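Local coordinates for hypothetical protein (Mesorhizobium loti, PDB 2O2X), which removes the 7-phosphate from D-glycero-beta-D-manno-heptose 1,7-bisphosphate, a magnesium-dependent step in making ADP-L-glycero-beta-D-manno-heptose, at residues 92-97 and 113-118; 9-14 and 18-23; 74-79 and 148-153; 53-58 and 102-107. All coordinates share one frame; numbering follows the deposited sequence.

Interaction 1: residues 92-97 and 113-118; sequences SAFAAV and DMVLAC
With chi1 at 174°, Phe94 turns CG opposite its own backbone N and sends the ring off helix 91-107 toward strand 114-118, where CZ is the atom that meets Val115 and Ala117. Val115 has almost the same torsion (chi1 176°), which makes CG1, the branch opposite the backbone N, the methyl that touches the ring. The two side chains approach from opposite directions, Phe94 CZ coming to 4.0 Å from Val115 CG1. This methyl lies close to the ring plane, so it meets the edge of Phe94. Ala117 supplies the shorter contact: its CB is 3.7 Å from Phe94 CZ and comes in obliquely to the ring. The same methyl also reaches Phe94 CE1, at 4.1 Å.

The interface is small, 98 Å² counting both sides, but all three touching residues are buried. Its spacing is that of a helix lying on a sheet: the CA atoms of Phe94 and Ala117 are 9.2 Å apart, and the ring bridges the interval. Leu116, between the two contacting strand residues, points away and packs on Met142 and Ala146 of helix 141-150. Phe94 also makes edge-to-face pairs with Trp18 and Trp91, and its side chain touches Arg38 and Thr79, both assigned to substrate binding by similarity.

Strand 114-118 runs parallel to its neighbour 75-80, and the chain between them passes through helix 91-107. The contact therefore packs the helix of a beta-alpha-beta crossover onto its second strand, as in the Rossmann-like core of HAD phosphatases.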
loop_
_atom_site.group_PDB
_atom_site.type_symbol
_atom_site.label_atom_id
_atom_site.label_comp_id
_atom_site.label_asym_id
_atom_site.label_seq_id
_atom_site.Cartn_x
_atom_site.Cartn_y
_atom_site.Cartn_z
ATOM N N SER A 92 -12.832 -7.189 -12.104
ATOM C CA SER A 92 -12.737 -8.644 -11.973
ATOM C C SER A 92 -11.303 -9.150 -12.126
ATOM O O SER A 92 -10.856 -10.032 -11.396
ATOM C CB SER A 92 -13.668 -9.328 -12.969
ATOM O OG SER A 92 -15.000 -9.123 -12.536
ATOM N N ALA A 93 -10.580 -8.550 -13.057
ATOM C CA ALA A 93 -9.169 -8.871 -13.209
ATOM C C ALA A 93 -8.379 -8.443 -11.967
ATOM O O ALA A 93 -7.509 -9.184 -11.492
ATOM C CB ALA A 93 -8.608 -8.237 -14.437
ATOM N N PHE A 94 -8.668 -7.247 -11.435
ATOM C CA PHE A 94 -8.024 -6.816 -10.200
ATOM C C PHE A 94 -8.275 -7.848 -9.099
ATOM O O PHE A 94 -7.381 -8.217 -8.336
ATOM C CB PHE A 94 -8.527 -5.439 -9.736
ATOM C CG PHE A 94 -7.980 -5.035 -8.394
ATOM C CD1 PHE A 94 -6.682 -4.543 -8.284
ATOM C CD2 PHE A 94 -8.700 -5.207 -7.236
ATOM C CE1 PHE A 94 -6.166 -4.188 -7.085
ATOM C CE2 PHE A 94 -8.182 -4.883 -6.022
ATOM C CZ PHE A 94 -6.916 -4.363 -5.933
ATOM N N ALA A 95 -9.514 -8.320 -8.980
ATOM C CA ALA A 95 -9.820 -9.286 -7.934
ATOM C C ALA A 95 -8.971 -10.558 -8.064
ATOM O O ALA A 95 -8.420 -11.063 -7.087
ATOM C CB ALA A 95 -11.330 -9.644 -7.948
ATOM N N ALA A 96 -8.861 -11.063 -9.283
ATOM C CA ALA A 96 -8.051 -12.256 -9.540
ATOM C C ALA A 96 -6.551 -12.043 -9.272
ATOM O O ALA A 96 -5.889 -12.874 -8.663
ATOM C CB ALA A 96 -8.256 -12.713 -10.962
ATOM N N VAL A 97 -6.030 -10.927 -9.759
ATOM C CA VAL A 97 -4.614 -10.619 -9.598
ATOM C C VAL A 97 -4.290 -10.352 -8.139
ATOM O O VAL A 97 -3.286 -10.869 -7.603
ATOM C CB VAL A 97 -4.225 -9.420 -10.481
ATOM C CG1 VAL A 97 -2.833 -8.870 -10.120
ATOM C CG2 VAL A 97 -4.275 -9.808 -11.931
ATOM N N ASP A 113 -3.814 -6.709 5.905
ATOM C CA ASP A 113 -5.030 -6.487 6.707
ATOM C C ASP A 113 -6.101 -5.635 6.036
ATOM O O ASP A 113 -7.264 -5.636 6.441
ATOM C CB ASP A 113 -4.605 -5.908 8.032
ATOM C CG ASP A 113 -3.653 -6.834 8.751
ATOM O OD1 ASP A 113 -4.136 -7.948 9.136
ATOM O OD2 ASP A 113 -2.442 -6.513 8.862
HETATM N N MSE A 114 -5.728 -4.907 4.989
HETATM C CA MSE A 114 -6.713 -4.127 4.248
HETATM C C MSE A 114 -6.130 -3.835 2.866
HETATM O O MSE A 114 -4.905 -3.658 2.725
HETATM C CB MSE A 114 -7.046 -2.838 4.983
HETATM C CG MSE A 114 -8.097 -1.992 4.324
HETATM SE SE MSE A 114 -8.721 -0.483 5.349
HETATM C CE MSE A 114 -9.911 -1.429 6.528
ATOM N N VAL A 115 -6.999 -3.806 1.864
ATOM C CA VAL A 115 -6.623 -3.371 0.504
ATOM C C VAL A 115 -7.532 -2.235 0.060
ATOM O O VAL A 115 -8.763 -2.388 0.097
ATOM C CB VAL A 115 -6.752 -4.531 -0.509
ATOM C CG1 VAL A 115 -6.458 -4.058 -1.943
ATOM C CG2 VAL A 115 -5.827 -5.689 -0.125
ATOM N N LEU A 116 -6.942 -1.117 -0.368
ATOM C CA LEU A 116 -7.656 -0.032 -1.037
ATOM C C LEU A 116 -7.064 0.165 -2.418
ATOM O O LEU A 116 -5.845 0.086 -2.601
ATOM C CB LEU A 116 -7.640 1.276 -0.263
ATOM C CG LEU A 116 -8.115 1.159 1.192
ATOM C CD1 LEU A 116 -6.965 0.927 2.138
ATOM C CD2 LEU A 116 -8.790 2.460 1.642
ATOM N N ALA A 117 -7.925 0.375 -3.402
ATOM C CA ALA A 117 -7.494 0.599 -4.763
ATOM C C ALA A 117 -8.344 1.657 -5.440
ATOM O O ALA A 117 -9.564 1.763 -5.185
ATOM C CB ALA A 117 -7.548 -0.692 -5.566
ATOM N N CYS A 118 -7.700 2.448 -6.274
ATOM C CA CYS A 118 -8.332 3.575 -6.979
ATOM C C CYS A 118 -8.098 3.463 -8.472
ATOM O O CYS A 118 -6.952 3.474 -8.915
ATOM C CB CYS A 118 -7.800 4.891 -6.479
ATOM S SG CYS A 118 -8.690 6.282 -7.285
#

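Interaction 2: residues 9-14 and 18-23; sequences PHPLTE and WIERIG
The beta hairpin of strands 12-14 and 17-21 forms one border of the sheet, and here Pro11 and Leu12 lie against Trp18 and Ile19. Leu12 and Trp18 are an antiparallel non-hydrogen-bonded pair with CA atoms 4.4 Å apart. A single backbone bond ties the two segments, Ile19 N to Pro11 O at 3.0 Å, and its N-H...O angle of 170° makes it nearly straight. Pro11 is the centre of an inverse gamma turn, with a weak bond from Leu12 N to His10 O.

Most of the contact gathers round the indole. Pro11 sets its CG-CD edge over one face: its CD is 3.4 Å from the centroid of the Trp18 six-membered ring and only 9° off the normal, a clear CH-pi contact. Further round, His10 CB sits 3.7 Å from Trp18 CZ3, with the imidazole inclined to the indole, and Leu12 CD2 comes to 4.0 Å from Trp18 CE3. Glu20 OE1 accepts Trp18 NE1 at 2.9 Å, lying in the indole plane while the N-H arrives from above the carboxylate plane; this bond helps fix the ring's rotation. With an alanine in place of Trp18, the Pro11 ring would probably lose its aromatic platform and a gap open beside His10 and Leu12.

Separately, Thr13 CG2 crosses Ile19 CD1 at about a right angle, 3.9 Å away. Trp18 also packs on Trp91 and Ala95 of helix 91-107, while its backbone bonds to Ala117 join strand 17-21 antiparallel to strand 114-118. The arrangement is that of a hairpin extending the edge of an otherwise largely parallel alpha/beta sheet.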
loop_
_atom_site.group_PDB
_atom_site.type_symbol
_atom_site.label_atom_id
_atom_site.label_comp_id
_atom_site.label_asym_id
_atom_site.label_seq_id
_atom_site.Cartn_x
_atom_site.Cartn_y
_atom_site.Cartn_z
ATOM N N PRO A 9 -19.699 -10.154 -4.573
ATOM C CA PRO A 9 -19.654 -8.815 -5.185
ATOM C C PRO A 9 -18.337 -8.096 -4.934
ATOM O O PRO A 9 -17.736 -8.264 -3.871
ATOM C CB PRO A 9 -20.796 -8.063 -4.487
ATOM C CG PRO A 9 -21.106 -8.862 -3.254
ATOM C CD PRO A 9 -20.808 -10.285 -3.616
ATOM N N HIS A 10 -17.893 -7.300 -5.898
ATOM C CA HIS A 10 -16.702 -6.468 -5.679
ATOM C C HIS A 10 -16.989 -5.430 -4.604
ATOM O O HIS A 10 -18.046 -4.793 -4.637
ATOM C CB HIS A 10 -16.278 -5.796 -6.979
ATOM C CG HIS A 10 -15.884 -6.770 -8.042
ATOM N ND1 HIS A 10 -16.117 -6.549 -9.382
ATOM C CD2 HIS A 10 -15.295 -7.984 -7.955
ATOM C CE1 HIS A 10 -15.675 -7.583 -10.074
ATOM N NE2 HIS A 10 -15.165 -8.462 -9.234
ATOM N N PRO A 11 -16.064 -5.267 -3.631
ATOM C CA PRO A 11 -16.244 -4.302 -2.538
ATOM C C PRO A 11 -15.997 -2.843 -2.975
ATOM O O PRO A 11 -15.171 -2.118 -2.415
ATOM C CB PRO A 11 -15.222 -4.762 -1.522
ATOM C CG PRO A 11 -14.167 -5.325 -2.317
ATOM C CD PRO A 11 -14.804 -6.006 -3.478
ATOM N N LEU A 12 -16.762 -2.408 -3.951
ATOM C CA LEU A 12 -16.661 -1.041 -4.452
ATOM C C LEU A 12 -17.459 -0.091 -3.603
ATOM O O LEU A 12 -18.630 -0.369 -3.293
ATOM C CB LEU A 12 -17.154 -0.968 -5.893
ATOM C CG LEU A 12 -16.421 -1.834 -6.905
ATOM C CD1 LEU A 12 -17.020 -1.591 -8.275
ATOM C CD2 LEU A 12 -14.934 -1.528 -6.898
ATOM N N THR A 13 -16.868 1.031 -3.226
ATOM C CA THR A 13 -17.609 2.085 -2.546
ATOM C C THR A 13 -18.112 3.114 -3.556
ATOM O O THR A 13 -19.007 3.897 -3.263
ATOM C CB THR A 13 -16.752 2.761 -1.482
ATOM O OG1 THR A 13 -15.570 3.278 -2.109
ATOM C CG2 THR A 13 -16.349 1.738 -0.418
ATOM N N GLU A 14 -17.511 3.113 -4.742
ATOM C CA GLU A 14 -17.947 3.912 -5.882
ATOM C C GLU A 14 -17.305 3.288 -7.111
ATOM O O GLU A 14 -16.503 2.356 -6.971
ATOM C CB GLU A 14 -17.609 5.391 -5.710
ATOM C CG GLU A 14 -16.225 5.669 -5.298
ATOM C CD GLU A 14 -15.957 7.163 -5.162
ATOM O OE1 GLU A 14 -15.742 7.822 -6.189
ATOM O OE2 GLU A 14 -15.939 7.676 -4.033
ATOM N N TRP A 18 -12.180 0.636 -4.541
ATOM C CA TRP A 18 -12.303 -0.682 -3.933
ATOM C C TRP A 18 -11.729 -0.596 -2.535
ATOM O O TRP A 18 -10.575 -0.168 -2.374
ATOM C CB TRP A 18 -11.489 -1.662 -4.769
ATOM C CG TRP A 18 -11.297 -3.083 -4.281
ATOM C CD1 TRP A 18 -10.602 -3.502 -3.198
ATOM C CD2 TRP A 18 -11.706 -4.273 -4.965
ATOM N NE1 TRP A 18 -10.622 -4.861 -3.117
ATOM C CE2 TRP A 18 -11.272 -5.367 -4.202
ATOM C CE3 TRP A 18 -12.412 -4.515 -6.143
ATOM C CZ2 TRP A 18 -11.538 -6.687 -4.565
ATOM C CZ3 TRP A 18 -12.656 -5.809 -6.511
ATOM C CH2 TRP A 18 -12.228 -6.879 -5.725
ATOM N N ILE A 19 -12.476 -1.019 -1.515
ATOM C CA ILE A 19 -11.994 -1.016 -0.138
ATOM C C ILE A 19 -12.398 -2.332 0.503
ATOM O O ILE A 19 -13.591 -2.669 0.554
ATOM C CB ILE A 19 -12.560 0.143 0.680
ATOM C CG1 ILE A 19 -12.280 1.475 -0.020
ATOM C CG2 ILE A 19 -11.960 0.120 2.089
ATOM C CD1 ILE A 19 -12.748 2.706 0.734
ATOM N N GLU A 20 -11.412 -3.081 0.984
ATOM C CA GLU A 20 -11.626 -4.468 1.400
ATOM C C GLU A 20 -10.797 -4.766 2.645
ATOM O O GLU A 20 -9.563 -4.673 2.616
ATOM C CB GLU A 20 -11.164 -5.390 0.268
ATOM C CG GLU A 20 -11.342 -6.842 0.499
ATOM C CD GLU A 20 -10.758 -7.683 -0.605
ATOM O OE1 GLU A 20 -9.946 -7.170 -1.442
ATOM O OE2 GLU A 20 -11.054 -8.894 -0.572
ATOM N N ARG A 21 -11.457 -5.165 3.730
ATOM C CA ARG A 21 -10.770 -5.672 4.918
ATOM C C ARG A 21 -10.332 -7.106 4.625
ATOM O O ARG A 21 -11.101 -7.883 4.050
ATOM C CB ARG A 21 -11.687 -5.607 6.139
ATOM C CG ARG A 21 -11.055 -5.969 7.455
ATOM C CD ARG A 21 -10.133 -4.896 8.012
ATOM N NE ARG A 21 -9.908 -5.163 9.436
ATOM C CZ ARG A 21 -9.022 -6.035 9.885
ATOM N NH1 ARG A 21 -8.250 -6.705 9.039
ATOM N NH2 ARG A 21 -8.890 -6.236 11.181
ATOM N N ILE A 22 -9.083 -7.442 4.955
ATOM C CA ILE A 22 -8.494 -8.754 4.668
ATOM C C ILE A 22 -8.242 -9.490 5.970
ATOM O O ILE A 22 -7.580 -8.980 6.863
ATOM C CB ILE A 22 -7.140 -8.623 3.949
ATOM C CG1 ILE A 22 -7.282 -7.875 2.628
ATOM C CG2 ILE A 22 -6.490 -9.972 3.725
ATOM C CD1 ILE A 22 -8.112 -8.523 1.591
ATOM N N GLY A 23 -8.738 -10.712 6.074
ATOM C CA GLY A 23 -8.417 -11.548 7.232
ATOM C C GLY A 23 -9.219 -11.074 8.408
ATOM O O GLY A 23 -10.039 -10.157 8.306
#

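Interaction 3: residues 74-79 and 148-153; sequences PVVVVT and KRLALD
Leu150 reaches across to Val76 and Pro74 from the last turn of helix 141-150. Its CB starts the side chain toward strand 75-80, and chi1 of -65° sets CG opposite the carbonyl carbon. CB and CG serve as the stem, and the contact is made beyond them by the branches. Chi2 of 174° continues the chain in extended form to CD1, which arrives tip to tip with Val76, 3.9 Å from its CG2. The same CD1 lies more loosely beside Pro74, 4.3 Å from CB. The other branch, CD2, turns to the side chain of Arg21.

A second apolar pair forms two residues on. Leu152 CD2 is 3.9 Å from Pro74 CG, the two side chains sliding past each other in opposite directions. Between the leucines, Ala151 leaves the helix with a positive phi of 51° in a Schellman motif, and the chain turns there while both leucines still point at the strand. The interface is purely apolar and covers 131 Å² in all.

In the fold, strand 75-80 lies between strands 114-118 and 34-36. Met114 and Leu116 from the first, and Phe35 from the second, pack around the same side chains. Val75 points away from helix 141-150 and touches Ala68 and Asn69 of helix 62-71, so the strand is sandwiched between helices on its two faces.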
loop_
_atom_site.group_PDB
_atom_site.type_symbol
_atom_site.label_atom_id
_atom_site.label_comp_id
_atom_site.label_asym_id
_atom_site.label_seq_id
_atom_site.Cartn_x
_atom_site.Cartn_y
_atom_site.Cartn_z
ATOM N N PRO A 74 -1.064 -3.228 11.655
ATOM C CA PRO A 74 -1.784 -3.554 10.423
ATOM C C PRO A 74 -0.985 -3.167 9.168
ATOM O O PRO A 74 -0.319 -2.109 9.140
ATOM C CB PRO A 74 -3.063 -2.721 10.517
ATOM C CG PRO A 74 -2.773 -1.695 11.501
ATOM C CD PRO A 74 -1.767 -2.203 12.444
ATOM N N VAL A 75 -1.069 -4.026 8.157
ATOM C CA VAL A 75 -0.466 -3.789 6.856
ATOM C C VAL A 75 -1.559 -3.456 5.864
ATOM O O VAL A 75 -2.492 -4.228 5.661
ATOM C CB VAL A 75 0.359 -5.000 6.402
ATOM C CG1 VAL A 75 0.917 -4.764 5.003
ATOM C CG2 VAL A 75 1.493 -5.331 7.420
ATOM N N VAL A 76 -1.472 -2.264 5.282
ATOM C CA VAL A 76 -2.515 -1.713 4.437
ATOM C C VAL A 76 -1.975 -1.465 3.041
ATOM O O VAL A 76 -1.042 -0.683 2.850
ATOM C CB VAL A 76 -3.099 -0.407 5.013
ATOM C CG1 VAL A 76 -4.180 0.144 4.119
ATOM C CG2 VAL A 76 -3.628 -0.631 6.447
ATOM N N VAL A 77 -2.554 -2.170 2.061
ATOM C CA VAL A 77 -2.154 -2.014 0.653
ATOM C C VAL A 77 -2.939 -0.854 0.082
ATOM O O VAL A 77 -4.160 -0.830 0.198
ATOM C CB VAL A 77 -2.407 -3.291 -0.146
ATOM C CG1 VAL A 77 -2.041 -3.072 -1.631
ATOM C CG2 VAL A 77 -1.598 -4.463 0.441
ATOM N N VAL A 78 -2.258 0.104 -0.525
ATOM C CA VAL A 78 -2.910 1.287 -1.141
ATOM C C VAL A 78 -2.365 1.388 -2.565
ATOM O O VAL A 78 -1.179 1.627 -2.785
ATOM C CB VAL A 78 -2.698 2.609 -0.351
ATOM C CG1 VAL A 78 -3.517 2.586 0.902
ATOM C CG2 VAL A 78 -1.212 2.854 -0.022
ATOM N N THR A 79 -3.221 1.140 -3.549
ATOM C CA THR A 79 -2.739 0.937 -4.933
ATOM C C THR A 79 -3.595 1.721 -5.919
ATOM O O THR A 79 -4.820 1.639 -5.881
ATOM C CB THR A 79 -2.686 -0.571 -5.315
ATOM O OG1 THR A 79 -2.316 -0.739 -6.687
ATOM C CG2 THR A 79 -3.993 -1.287 -5.106
ATOM N N LYS A 148 -9.542 6.123 9.026
ATOM C CA LYS A 148 -10.884 6.161 9.636
ATOM C C LYS A 148 -11.338 4.758 9.994
ATOM O O LYS A 148 -11.814 4.496 11.114
ATOM C CB LYS A 148 -11.876 6.806 8.685
ATOM C CG LYS A 148 -11.674 8.294 8.574
ATOM C CD LYS A 148 -12.615 8.912 7.525
ATOM C CE LYS A 148 -12.255 10.386 7.291
ATOM N NZ LYS A 148 -12.836 10.982 6.050
ATOM N N ARG A 149 -11.186 3.841 9.054
ATOM C CA ARG A 149 -11.721 2.503 9.210
ATOM C C ARG A 149 -11.037 1.691 10.290
ATOM O O ARG A 149 -11.707 0.914 10.994
ATOM C CB ARG A 149 -11.737 1.760 7.882
ATOM C CG ARG A 149 -12.741 2.363 6.912
ATOM C CD ARG A 149 -12.703 1.665 5.575
ATOM N NE ARG A 149 -13.711 2.208 4.677
ATOM C CZ ARG A 149 -14.710 1.509 4.152
ATOM N NH1 ARG A 149 -14.823 0.210 4.358
ATOM N NH2 ARG A 149 -15.563 2.122 3.348
ATOM N N LEU A 150 -9.721 1.843 10.430
ATOM C CA LEU A 150 -8.962 1.081 11.430
ATOM C C LEU A 150 -8.583 1.918 12.651
ATOM O O LEU A 150 -7.830 1.454 13.509
ATOM C CB LEU A 150 -7.687 0.503 10.781
ATOM C CG LEU A 150 -7.911 -0.531 9.689
ATOM C CD1 LEU A 150 -6.615 -0.926 9.009
ATOM C CD2 LEU A 150 -8.617 -1.786 10.233
ATOM N N ALA A 151 -9.076 3.150 12.735
ATOM C CA ALA A 151 -8.697 4.074 13.793
ATOM C C ALA A 151 -7.176 4.209 13.939
ATOM O O ALA A 151 -6.629 4.149 15.036
ATOM C CB ALA A 151 -9.358 3.673 15.124
ATOM N N LEU A 152 -6.493 4.417 12.802
ATOM C CA LEU A 152 -5.038 4.479 12.788
ATOM C C LEU A 152 -4.469 5.761 13.368
ATOM O O LEU A 152 -5.077 6.828 13.260
ATOM C CB LEU A 152 -4.496 4.339 11.369
ATOM C CG LEU A 152 -4.874 3.041 10.662
ATOM C CD1 LEU A 152 -4.416 3.097 9.226
ATOM C CD2 LEU A 152 -4.336 1.829 11.359
ATOM N N ASP A 153 -3.243 5.656 13.894
ATOM C CA ASP A 153 -2.417 6.812 14.195
ATOM C C ASP A 153 -1.599 7.110 12.935
ATOM O O ASP A 153 -0.542 6.518 12.710
ATOM C CB ASP A 153 -1.524 6.494 15.385
ATOM C CG ASP A 153 -0.660 7.647 15.802
ATOM O OD1 ASP A 153 -0.470 8.613 15.024
ATOM O OD2 ASP A 153 -0.128 7.563 16.927
#

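Interaction 4: residues 53-58 and 102-107; sequences AEIVLR and LELLRE
Apolar packing is what joins the two segments: Ile55 and Leu57 of the loop lie against Leu104 and Leu105 of helix 91-107, and together they bury 193 Å². Leu57 does most of this from the loop side, its isobutyl group set obliquely over the helix. CD1 is 3.7 Å from Leu104 CB and 3.9 Å from Leu105 CD2, so one methyl bridges two successive helix residues. Its other methyl, CD2, meets Leu105 CD2 at 4.1 Å. Ile55 adds its CG2 branch, which chi1 of -71° places opposite the backbone N, 3.8 Å from Leu104 CD1; the other branch leads away, its CD1 packing on Val97. Replacing Leu57 with an alanine would probably open a gap above Leu104 CB and leave Leu105 CD2 without its loop partner.

Ionic contacts belong to the helix alone. Arg106 grips Glu103 side-on with two nitrogens: NE donates to OE1 at 3.0 Å, almost straight at 174° and within the guanidinium plane, while NH2 meets the syn lone pair of OE2 at 2.9 Å. The pairing holds both groups in mutual orientation.

Backbone bonds of Val56 with Val44 and of Arg58 with Ile42 fold the loop back on itself. Following strand 34-36 and the predicted catalytic Asp37 and Asp39, this loop is consistent with the squiggle-and-flap region of HAD phosphatases, here resting on helix 91-107.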
loop_
_atom_site.group_PDB
_atom_site.type_symbol
_atom_site.label_atom_id
_atom_site.label_comp_id
_atom_site.label_asym_id
_atom_site.label_seq_id
_atom_site.Cartn_x
_atom_site.Cartn_y
_atom_site.Cartn_z
ATOM N N ALA A 53 -1.438 -15.101 -13.586
ATOM C CA ALA A 53 -0.335 -16.018 -13.861
ATOM C C ALA A 53 1.042 -15.340 -13.970
ATOM O O ALA A 53 2.075 -15.989 -13.798
ATOM C CB ALA A 53 -0.628 -16.806 -15.143
ATOM N N GLU A 54 1.050 -14.055 -14.257
ATOM C CA GLU A 54 2.299 -13.294 -14.437
ATOM C C GLU A 54 2.799 -12.691 -13.123
ATOM O O GLU A 54 3.905 -12.158 -13.072
ATOM C CB GLU A 54 2.096 -12.187 -15.470
ATOM C CG GLU A 54 1.834 -12.723 -16.856
ATOM C CD GLU A 54 1.614 -11.635 -17.919
ATOM O OE1 GLU A 54 1.583 -10.416 -17.577
ATOM O OE2 GLU A 54 1.503 -12.019 -19.112
ATOM N N ILE A 55 1.999 -12.772 -12.064
ATOM C CA ILE A 55 2.399 -12.136 -10.786
ATOM C C ILE A 55 3.590 -12.852 -10.148
ATOM O O ILE A 55 3.599 -14.087 -9.995
ATOM C CB ILE A 55 1.204 -12.109 -9.816
ATOM C CG1 ILE A 55 0.167 -11.099 -10.298
ATOM C CG2 ILE A 55 1.631 -11.797 -8.378
ATOM C CD1 ILE A 55 0.539 -9.613 -10.023
ATOM N N VAL A 56 4.588 -12.059 -9.754
ATOM C CA VAL A 56 5.756 -12.533 -9.023
ATOM C C VAL A 56 6.004 -11.588 -7.859
ATOM O O VAL A 56 6.050 -10.388 -8.066
ATOM C CB VAL A 56 6.990 -12.523 -9.945
ATOM C CG1 VAL A 56 8.247 -12.915 -9.204
ATOM C CG2 VAL A 56 6.750 -13.449 -11.118
ATOM N N LEU A 57 6.185 -12.137 -6.666
ATOM C CA LEU A 57 6.518 -11.325 -5.504
ATOM C C LEU A 57 7.919 -10.742 -5.596
ATOM O O LEU A 57 8.824 -11.344 -6.190
ATOM C CB LEU A 57 6.401 -12.128 -4.235
ATOM C CG LEU A 57 5.033 -12.693 -3.865
ATOM C CD1 LEU A 57 5.097 -13.317 -2.520
ATOM C CD2 LEU A 57 3.983 -11.633 -3.900
ATOM N N ARG A 58 8.099 -9.561 -5.011
ATOM C CA ARG A 58 9.430 -9.014 -4.728
ATOM C C ARG A 58 9.869 -9.556 -3.374
ATOM O O ARG A 58 9.347 -9.146 -2.336
ATOM C CB ARG A 58 9.418 -7.488 -4.748
ATOM C CG ARG A 58 9.052 -6.892 -6.092
ATOM C CD ARG A 58 9.144 -5.397 -6.126
ATOM N NE ARG A 58 10.524 -4.896 -5.955
ATOM C CZ ARG A 58 11.038 -4.401 -4.841
ATOM N NH1 ARG A 58 10.326 -4.263 -3.719
ATOM N NH2 ARG A 58 12.304 -4.023 -4.847
ATOM N N LEU A 102 -2.106 -12.079 -2.685
ATOM C CA LEU A 102 -2.350 -12.485 -1.286
ATOM C C LEU A 102 -2.079 -13.987 -1.066
ATOM O O LEU A 102 -1.563 -14.378 -0.018
ATOM C CB LEU A 102 -3.759 -12.100 -0.813
ATOM C CG LEU A 102 -4.067 -10.591 -0.847
ATOM C CD1 LEU A 102 -5.355 -10.267 -0.121
ATOM C CD2 LEU A 102 -2.942 -9.708 -0.340
ATOM N N GLU A 103 -2.402 -14.812 -2.057
ATOM C CA GLU A 103 -2.075 -16.254 -1.982
ATOM C C GLU A 103 -0.582 -16.520 -1.938
ATOM O O GLU A 103 -0.100 -17.320 -1.122
ATOM C CB GLU A 103 -2.721 -17.014 -3.146
ATOM C CG GLU A 103 -2.354 -18.486 -3.209
ATOM C CD GLU A 103 -2.634 -19.274 -1.919
ATOM O OE1 GLU A 103 -3.479 -18.855 -1.088
ATOM O OE2 GLU A 103 -1.998 -20.342 -1.754
ATOM N N LEU A 104 0.168 -15.832 -2.789
ATOM C CA LEU A 104 1.616 -15.977 -2.759
ATOM C C LEU A 104 2.207 -15.510 -1.430
ATOM O O LEU A 104 3.148 -16.113 -0.891
ATOM C CB LEU A 104 2.261 -15.248 -3.931
ATOM C CG LEU A 104 1.995 -15.870 -5.306
ATOM C CD1 LEU A 104 2.407 -14.909 -6.373
ATOM C CD2 LEU A 104 2.739 -17.182 -5.421
ATOM N N LEU A 105 1.672 -14.434 -0.869
ATOM C CA LEU A 105 2.111 -13.966 0.436
ATOM C C LEU A 105 1.804 -15.005 1.526
ATOM O O LEU A 105 2.612 -15.259 2.418
ATOM C CB LEU A 105 1.442 -12.640 0.775
ATOM C CG LEU A 105 1.873 -11.399 -0.001
ATOM C CD1 LEU A 105 1.051 -10.193 0.434
ATOM C CD2 LEU A 105 3.351 -11.129 0.143
ATOM N N ARG A 106 0.619 -15.589 1.461
ATOM C CA ARG A 106 0.240 -16.668 2.389
ATOM C C ARG A 106 1.241 -17.817 2.351
ATOM O O ARG A 106 1.621 -18.350 3.394
ATOM C CB ARG A 106 -1.157 -17.200 2.068
ATOM C CG ARG A 106 -1.710 -18.130 3.168
ATOM C CD ARG A 106 -2.938 -18.913 2.737
ATOM N NE ARG A 106 -2.664 -19.862 1.651
ATOM C CZ ARG A 106 -2.090 -21.061 1.801
ATOM N NH1 ARG A 106 -1.715 -21.505 2.996
ATOM N NH2 ARG A 106 -1.888 -21.834 0.737
ATOM N N GLU A 107 1.682 -18.172 1.154
ATOM C CA GLU A 107 2.657 -19.251 0.989
ATOM C C GLU A 107 4.010 -18.912 1.595
ATOM O O GLU A 107 4.779 -19.805 1.914
ATOM C CB GLU A 107 2.812 -19.602 -0.481
ATOM C CG GLU A 107 1.574 -20.290 -1.045
ATOM C CD GLU A 107 1.628 -20.482 -2.548
ATOM O OE1 GLU A 107 2.679 -20.209 -3.166
ATOM O OE2 GLU A 107 0.607 -20.909 -3.132
#

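Interaction 1 is the buried core contact; the other three are only partly buried. Interactions 1 and 4 use different parts of helix 91-107 and meet where Val97 packs on Ile55. Interactions 1, 2 and 3 share one sheet: strand 114-118 is flanked by strands 17-21 and 75-80, with backbone bonds on each side. Helix 91-107 and helix 141-150 cover opposite faces of it. The chemistry follows position. The helix-to-sheet contacts 1 and 3 are wholly apolar, and so is the loop-to-helix contact 4 across its segments. Only interaction 2, at the sheet's edge, adds a backbone hydrogen bond and CH-pi packing between its segments.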